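Long-range contact in succinate-semialdehyde dehydrogenase (Synechococcus sp., PDB 4ITA), which probably catalyses the NADP-dependent oxidation of succinic semialdehyde to succinate, as a member of the aldehyde dehydrogenase family: residues 111-123 with 444-456. Numbering follows the deposited sequence.
With EDO (1,2-ethanediol), chain F; EDO (1,2-ethanediol), chain B.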
loop_
_atom_site.group_PDB
_atom_site.type_symbol
_atom_site.label_atom_id
_atom_site.label_comp_id
_atom_site.label_asym_id
_atom_site.label_seq_id
_atom_site.Cartn_x
_atom_site.Cartn_y
_atom_site.Cartn_z
ATOM N N THR A 111 -25.197 -5.962 -8.213
ATOM C CA THR A 111 -25.195 -5.202 -9.457
ATOM C C THR A 111 -26.154 -5.911 -10.400
ATOM O O THR A 111 -26.896 -6.798 -9.982
ATOM C CB THR A 111 -23.801 -5.150 -10.117
ATOM O OG1 THR A 111 -23.411 -6.461 -10.543
ATOM C CG2 THR A 111 -22.742 -4.582 -9.163
ATOM N N GLN A 112 -26.125 -5.549 -11.677
ATOM C CA GLN A 112 -26.950 -6.264 -12.647
ATOM C C GLN A 112 -26.341 -7.597 -13.084
ATOM O O GLN A 112 -26.984 -8.381 -13.780
ATOM C CB GLN A 112 -27.314 -5.390 -13.845
ATOM C CG GLN A 112 -28.637 -4.651 -13.651
ATOM C CD GLN A 112 -29.155 -4.027 -14.929
ATOM O OE1 GLN A 112 -28.477 -3.208 -15.551
ATOM N NE2 GLN A 112 -30.363 -4.415 -15.330
ATOM N N ALA A 113 -25.112 -7.864 -12.649
ATOM C CA ALA A 113 -24.521 -9.181 -12.836
ATOM C C ALA A 113 -25.353 -10.240 -12.126
ATOM O O ALA A 113 -25.982 -9.962 -11.098
ATOM C CB ALA A 113 -23.098 -9.205 -12.297
ATOM N N THR A 114 -25.352 -11.457 -12.665
ATOM C CA THR A 114 -25.859 -12.605 -11.919
ATOM C C THR A 114 -25.051 -12.781 -10.640
ATOM O O THR A 114 -25.611 -13.022 -9.564
ATOM C CB THR A 114 -25.820 -13.886 -12.767
ATOM O OG1 THR A 114 -26.760 -13.756 -13.837
ATOM C CG2 THR A 114 -26.170 -15.112 -11.927
ATOM N N GLU A 115 -23.731 -12.646 -10.755
ATOM C CA GLU A 115 -22.867 -12.654 -9.587
ATOM C C GLU A 115 -21.804 -11.596 -9.746
ATOM O O GLU A 115 -21.164 -11.513 -10.785
ATOM C CB GLU A 115 -22.199 -14.019 -9.388
ATOM C CG GLU A 115 -23.103 -15.073 -8.768
ATOM C CD GLU A 115 -22.346 -16.304 -8.314
ATOM O OE1 GLU A 115 -21.113 -16.222 -8.157
ATOM O OE2 GLU A 115 -22.983 -17.361 -8.121
ATOM N N SER A 116 -21.630 -10.773 -8.720
ATOM C CA SER A 116 -20.511 -9.842 -8.688
ATOM C C SER A 116 -19.963 -9.783 -7.278
ATOM O O SER A 116 -20.712 -9.643 -6.311
ATOM C CB SER A 116 -20.899 -8.455 -9.211
ATOM O OG SER A 116 -22.113 -8.007 -8.646
ATOM N N TYR A 117 -18.651 -9.939 -7.162
ATOM C CA TYR A 117 -18.028 -10.027 -5.854
ATOM C C TYR A 117 -16.551 -9.734 -5.931
ATOM O O TYR A 117 -15.976 -9.624 -7.018
ATOM C CB TYR A 117 -18.243 -11.415 -5.227
ATOM C CG TYR A 117 -17.806 -12.611 -6.065
ATOM C CD1 TYR A 117 -18.648 -13.157 -7.026
ATOM C CD2 TYR A 117 -16.565 -13.219 -5.868
ATOM C CE1 TYR A 117 -18.265 -14.269 -7.782
ATOM C CE2 TYR A 117 -16.171 -14.331 -6.618
ATOM C CZ TYR A 117 -17.026 -14.852 -7.572
ATOM O OH TYR A 117 -16.647 -15.954 -8.319
ATOM N N VAL A 118 -15.946 -9.606 -4.760
ATOM C CA VAL A 118 -14.500 -9.584 -4.656
ATOM C C VAL A 118 -14.071 -10.880 -3.982
ATOM O O VAL A 118 -14.658 -11.283 -2.965
ATOM C CB VAL A 118 -14.013 -8.373 -3.834
ATOM C CG1 VAL A 118 -12.496 -8.396 -3.678
ATOM C CG2 VAL A 118 -14.466 -7.063 -4.488
ATOM N N CYS A 119 -13.079 -11.549 -4.559
ATOM C CA CYS A 119 -12.456 -12.694 -3.903
ATOM C C CYS A 119 -11.008 -12.341 -3.620
ATOM O O CYS A 119 -10.502 -11.331 -4.119
ATOM C CB CYS A 119 -12.591 -13.975 -4.734
ATOM S SG CYS A 119 -11.749 -13.971 -6.315
ATOM N N TYR A 120 -10.355 -13.151 -2.798
ATOM C CA TYR A 120 -9.034 -12.809 -2.306
ATOM C C TYR A 120 -8.097 -13.965 -2.574
ATOM O O TYR A 120 -8.344 -15.084 -2.144
ATOM C CB TYR A 120 -9.100 -12.441 -0.819
ATOM C CG TYR A 120 -10.005 -11.253 -0.584
ATOM C CD1 TYR A 120 -9.537 -9.956 -0.758
ATOM C CD2 TYR A 120 -11.343 -11.429 -0.232
ATOM C CE1 TYR A 120 -10.370 -8.865 -0.567
ATOM C CE2 TYR A 120 -12.183 -10.342 -0.049
ATOM C CZ TYR A 120 -11.691 -9.065 -0.222
ATOM O OH TYR A 120 -12.528 -7.978 -0.035
ATOM N N GLN A 121 -7.039 -13.697 -3.324
ATOM C CA GLN A 121 -6.102 -14.735 -3.728
ATOM C C GLN A 121 -4.678 -14.285 -3.421
ATOM O O GLN A 121 -4.369 -13.098 -3.478
ATOM C CB GLN A 121 -6.265 -15.014 -5.219
ATOM C CG GLN A 121 -7.634 -15.580 -5.583
ATOM C CD GLN A 121 -7.702 -16.001 -7.034
ATOM O OE1 GLN A 121 -7.327 -15.245 -7.925
ATOM N NE2 GLN A 121 -8.137 -17.231 -7.276
ATOM N N PRO A 122 -3.793 -15.223 -3.085
ATOM C CA PRO A 122 -2.416 -14.866 -2.733
ATOM C C PRO A 122 -1.644 -14.287 -3.924
ATOM O O PRO A 122 -1.929 -14.600 -5.088
ATOM C CB PRO A 122 -1.817 -16.205 -2.302
ATOM C CG PRO A 122 -2.604 -17.218 -3.070
ATOM C CD PRO A 122 -4.008 -16.674 -3.050
ATOM N N LEU A 123 -0.671 -13.440 -3.629
ATOM C CA LEU A 123 0.173 -12.849 -4.661
ATOM C C LEU A 123 1.303 -13.766 -5.125
ATOM O O LEU A 123 1.649 -13.775 -6.302
ATOM C CB LEU A 123 0.764 -11.525 -4.173
ATOM C CG LEU A 123 -0.213 -10.377 -3.934
ATOM C CD1 LEU A 123 0.552 -9.194 -3.380
ATOM C CD2 LEU A 123 -0.954 -10.009 -5.206
ATOM N N ILE A 444 -4.132 -9.808 6.937
ATOM C CA ILE A 444 -4.307 -10.844 5.923
ATOM C C ILE A 444 -4.820 -10.275 4.598
ATOM O O ILE A 444 -4.870 -10.977 3.591
ATOM C CB ILE A 444 -5.182 -12.017 6.455
ATOM C CG1 ILE A 444 -4.904 -13.313 5.680
ATOM C CG2 ILE A 444 -6.666 -11.647 6.493
ATOM C CD1 ILE A 444 -5.509 -14.553 6.317
ATOM N N ARG A 445 -5.181 -8.996 4.590
ATOM C CA ARG A 445 -5.644 -8.352 3.359
ATOM C C ARG A 445 -4.554 -7.594 2.608
ATOM O O ARG A 445 -4.745 -7.232 1.456
ATOM C CB ARG A 445 -6.805 -7.397 3.646
ATOM C CG ARG A 445 -8.093 -8.087 4.036
ATOM C CD ARG A 445 -8.703 -8.880 2.888
ATOM N NE ARG A 445 -10.044 -9.356 3.227
ATOM C CZ ARG A 445 -11.139 -8.608 3.177
ATOM N NH1 ARG A 445 -11.064 -7.344 2.793
ATOM N NH2 ARG A 445 -12.314 -9.129 3.510
ATOM N N THR A 446 -3.418 -7.347 3.247
ATOM C CA THR A 446 -2.394 -6.487 2.651
ATOM C C THR A 446 -1.791 -7.044 1.371
ATOM O O THR A 446 -1.699 -6.350 0.357
ATOM C CB THR A 446 -1.269 -6.207 3.642
ATOM O OG1 THR A 446 -1.817 -5.550 4.794
ATOM C CG2 THR A 446 -0.219 -5.304 3.007
ATOM N N PHE A 447 -1.391 -8.307 1.415
ATOM C CA PHE A 447 -0.652 -8.896 0.305
ATOM C C PHE A 447 -1.442 -9.992 -0.397
ATOM O O PHE A 447 -0.960 -11.101 -0.604
ATOM C CB PHE A 447 0.717 -9.393 0.778
ATOM C CG PHE A 447 1.625 -8.285 1.247
ATOM C CD1 PHE A 447 2.004 -7.274 0.381
ATOM C CD2 PHE A 447 2.066 -8.243 2.562
ATOM C CE1 PHE A 447 2.838 -6.245 0.808
ATOM C CE2 PHE A 447 2.896 -7.221 2.998
ATOM C CZ PHE A 447 3.280 -6.221 2.120
ATOM N N VAL A 448 -2.672 -9.656 -0.759
ATOM C CA VAL A 448 -3.487 -10.517 -1.598
ATOM C C VAL A 448 -3.970 -9.714 -2.787
ATOM O O VAL A 448 -4.008 -8.477 -2.741
ATOM C CB VAL A 448 -4.715 -11.093 -0.849
ATOM C CG1 VAL A 448 -4.278 -12.017 0.280
ATOM C CG2 VAL A 448 -5.586 -9.971 -0.304
ATOM N N ASN A 449 -4.298 -10.428 -3.858
ATOM C CA ASN A 449 -5.028 -9.888 -4.987
ATOM C C ASN A 449 -6.502 -9.860 -4.620
ATOM O O ASN A 449 -7.134 -10.911 -4.511
ATOM C CB ASN A 449 -4.804 -10.776 -6.219
ATOM C CG ASN A 449 -5.656 -10.369 -7.415
ATOM O OD1 ASN A 449 -6.255 -9.298 -7.431
ATOM N ND2 ASN A 449 -5.696 -11.221 -8.429
ATOM N N ALA A 450 -7.043 -8.662 -4.406
ATOM C CA ALA A 450 -8.488 -8.491 -4.296
ATOM C C ALA A 450 -9.007 -8.468 -5.729
ATOM O O ALA A 450 -8.889 -7.457 -6.432
ATOM C CB ALA A 450 -8.837 -7.210 -3.557
ATOM N N LYS A 451 -9.520 -9.614 -6.162
ATOM C CA LYS A 451 -9.945 -9.823 -7.540
ATOM C C LYS A 451 -11.439 -9.561 -7.660
ATOM O O LYS A 451 -12.242 -10.244 -7.032
ATOM C CB LYS A 451 -9.598 -11.258 -7.989
ATOM C CG LYS A 451 -10.130 -11.623 -9.378
ATOM C CD LYS A 451 -9.882 -13.089 -9.763
ATOM C CE LYS A 451 -8.469 -13.320 -10.277
ATOM N NZ LYS A 451 -8.178 -14.771 -10.489
ATOM N N THR A 452 -11.811 -8.562 -8.452
ATOM C CA THR A 452 -13.221 -8.317 -8.738
ATOM C C THR A 452 -13.717 -9.294 -9.794
ATOM O O THR A 452 -13.075 -9.492 -10.828
ATOM C CB THR A 452 -13.448 -6.878 -9.211
ATOM O OG1 THR A 452 -13.318 -6.015 -8.084
ATOM C CG2 THR A 452 -14.844 -6.700 -9.796
ATOM N N VAL A 453 -14.854 -9.920 -9.513
ATOM C CA VAL A 453 -15.442 -10.887 -10.428
ATOM C C VAL A 453 -16.834 -10.422 -10.821
ATOM O O VAL A 453 -17.618 -9.995 -9.970
ATOM C CB VAL A 453 -15.531 -12.291 -9.792
ATOM C CG1 VAL A 453 -16.170 -13.279 -10.762
ATOM C CG2 VAL A 453 -14.153 -12.769 -9.367
ATOM N N TRP A 454 -17.129 -10.493 -12.116
ATOM C CA TRP A 454 -18.438 -10.111 -12.637
ATOM C C TRP A 454 -18.879 -11.209 -13.587
ATOM O O TRP A 454 -18.192 -11.507 -14.557
ATOM C CB TRP A 454 -18.335 -8.774 -13.373
ATOM C CG TRP A 454 -19.638 -8.195 -13.876
ATOM C CD1 TRP A 454 -20.364 -7.197 -13.298
ATOM C CD2 TRP A 454 -20.331 -8.547 -15.086
ATOM N NE1 TRP A 454 -21.477 -6.916 -14.061
ATOM C CE2 TRP A 454 -21.478 -7.730 -15.162
ATOM C CE3 TRP A 454 -20.092 -9.475 -16.109
ATOM C CZ2 TRP A 454 -22.390 -7.816 -16.218
ATOM C CZ3 TRP A 454 -21.003 -9.560 -17.158
ATOM C CH2 TRP A 454 -22.135 -8.733 -17.203
ATOM N N LEU A 455 -20.013 -11.827 -13.289
ATOM C CA LEU A 455 -20.526 -12.928 -14.091
ATOM C C LEU A 455 -21.906 -12.558 -14.612
ATOM O O LEU A 455 -22.816 -12.296 -13.825
ATOM C CB LEU A 455 -20.594 -14.187 -13.227
ATOM C CG LEU A 455 -21.381 -15.425 -13.670
ATOM C CD1 LEU A 455 -20.697 -16.094 -14.823
ATOM C CD2 LEU A 455 -21.541 -16.402 -12.505
ATOM N N LYS A 456 -22.059 -12.532 -15.933
ATOM C CA LYS A 456 -23.326 -12.131 -16.542
ATOM C C LYS A 456 -24.481 -12.972 -16.035
ATOM O O LYS A 456 -25.511 -12.420 -15.630
ATOM C CB LYS A 456 -23.266 -12.229 -18.064
ATOM C CG LYS A 456 -24.532 -11.693 -18.729
ATOM C CD LYS A 456 -24.566 -11.968 -20.229
ATOM C CE LYS A 456 -25.759 -11.276 -20.886
ATOM N NZ LYS A 456 -25.829 -11.489 -22.365
ATOM O OXT LYS A 456 -24.397 -14.203 -16.014
HETATM C C1 EDO F . -0.818 -12.104 3.824
HETATM O O1 EDO F . 0.552 -11.956 3.395
HETATM C C2 EDO F . -1.729 -11.123 3.104
HETATM O O2 EDO F . -1.449 -9.824 3.648
HETATM C C1 EDO B . -10.659 -5.489 -7.789
HETATM O O1 EDO B . -10.334 -5.528 -6.402
HETATM C C2 EDO B . -9.550 -5.129 -8.763
HETATM O O2 EDO B . -10.042 -4.804 -10.057
HETATM O O HOH W 1 -26.043 -9.716 -15.990
HETATM O O HOH W 2 -5.015 -14.260 -8.343
#
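Four hydrogen-bonded antiparallel pairs, Glu-115 with Leu-455, Tyr-117 with Val-453, Cys-119 with Lys-451 and Gln-121 with Asn-449, join strands 115-122 and 448-455, whose directions differ by 153°. Each pair is bonded both ways; the shortest of these backbone bonds, Asn-449 N to Gln-121 O, is 2.7 Å. At the chain terminus the register slips: Thr-114 and Glu-115 both face Leu-455, a classic beta bulge. There Thr-114 grips Lys-456 O twice from one face of the carboxylate, with OG1 at 2.6 Å and with the backbone N. A water also links this oxygen to Gln-112 O.

Three aromatic rings carry much of the side-chain packing. The guanidinium of Arg-445 lies flat over the Tyr-120 ring, planes 15° apart and centres 3.9 Å apart, a cation-pi stack. A bend at chi2 turns the arginine chain so that the guanidinium lies over the ring. Arg-445 NE hydrogen-bonds to Phe-103 O, and Glu-107 holds both partners by a salt bridge to Arg-445 NH2 and a hydrogen bond with Tyr-120 OH. Val-453 sets CB over one face of the Tyr-117 ring, 3.8 Å from its centroid. Ala-113 CB sits over the five-membered ring of Trp-454, 3.5 Å from that centroid.

On the face bearing Tyr-117 and Cys-119, Lys-451 bends at chi3 (-81°) to bring NZ within 2.7 Å of Gln-121 OE1; a water donates to the same OE1 and accepts from Asn-449 ND2, whose side chain has its stronger partner in Ala-410 of the second subunit. Lys-451 NZ also bonds to the carbonyls of Ile-405 and Leu-408 of that subunit.

Residues 452-455 pair in parallel with a strand of the second subunit, continuing the sheet across the interface. This long beta extension, with strand 107-108 on the other side of 115-122, is consistent with the oligomerisation arm of aldehyde dehydrogenases.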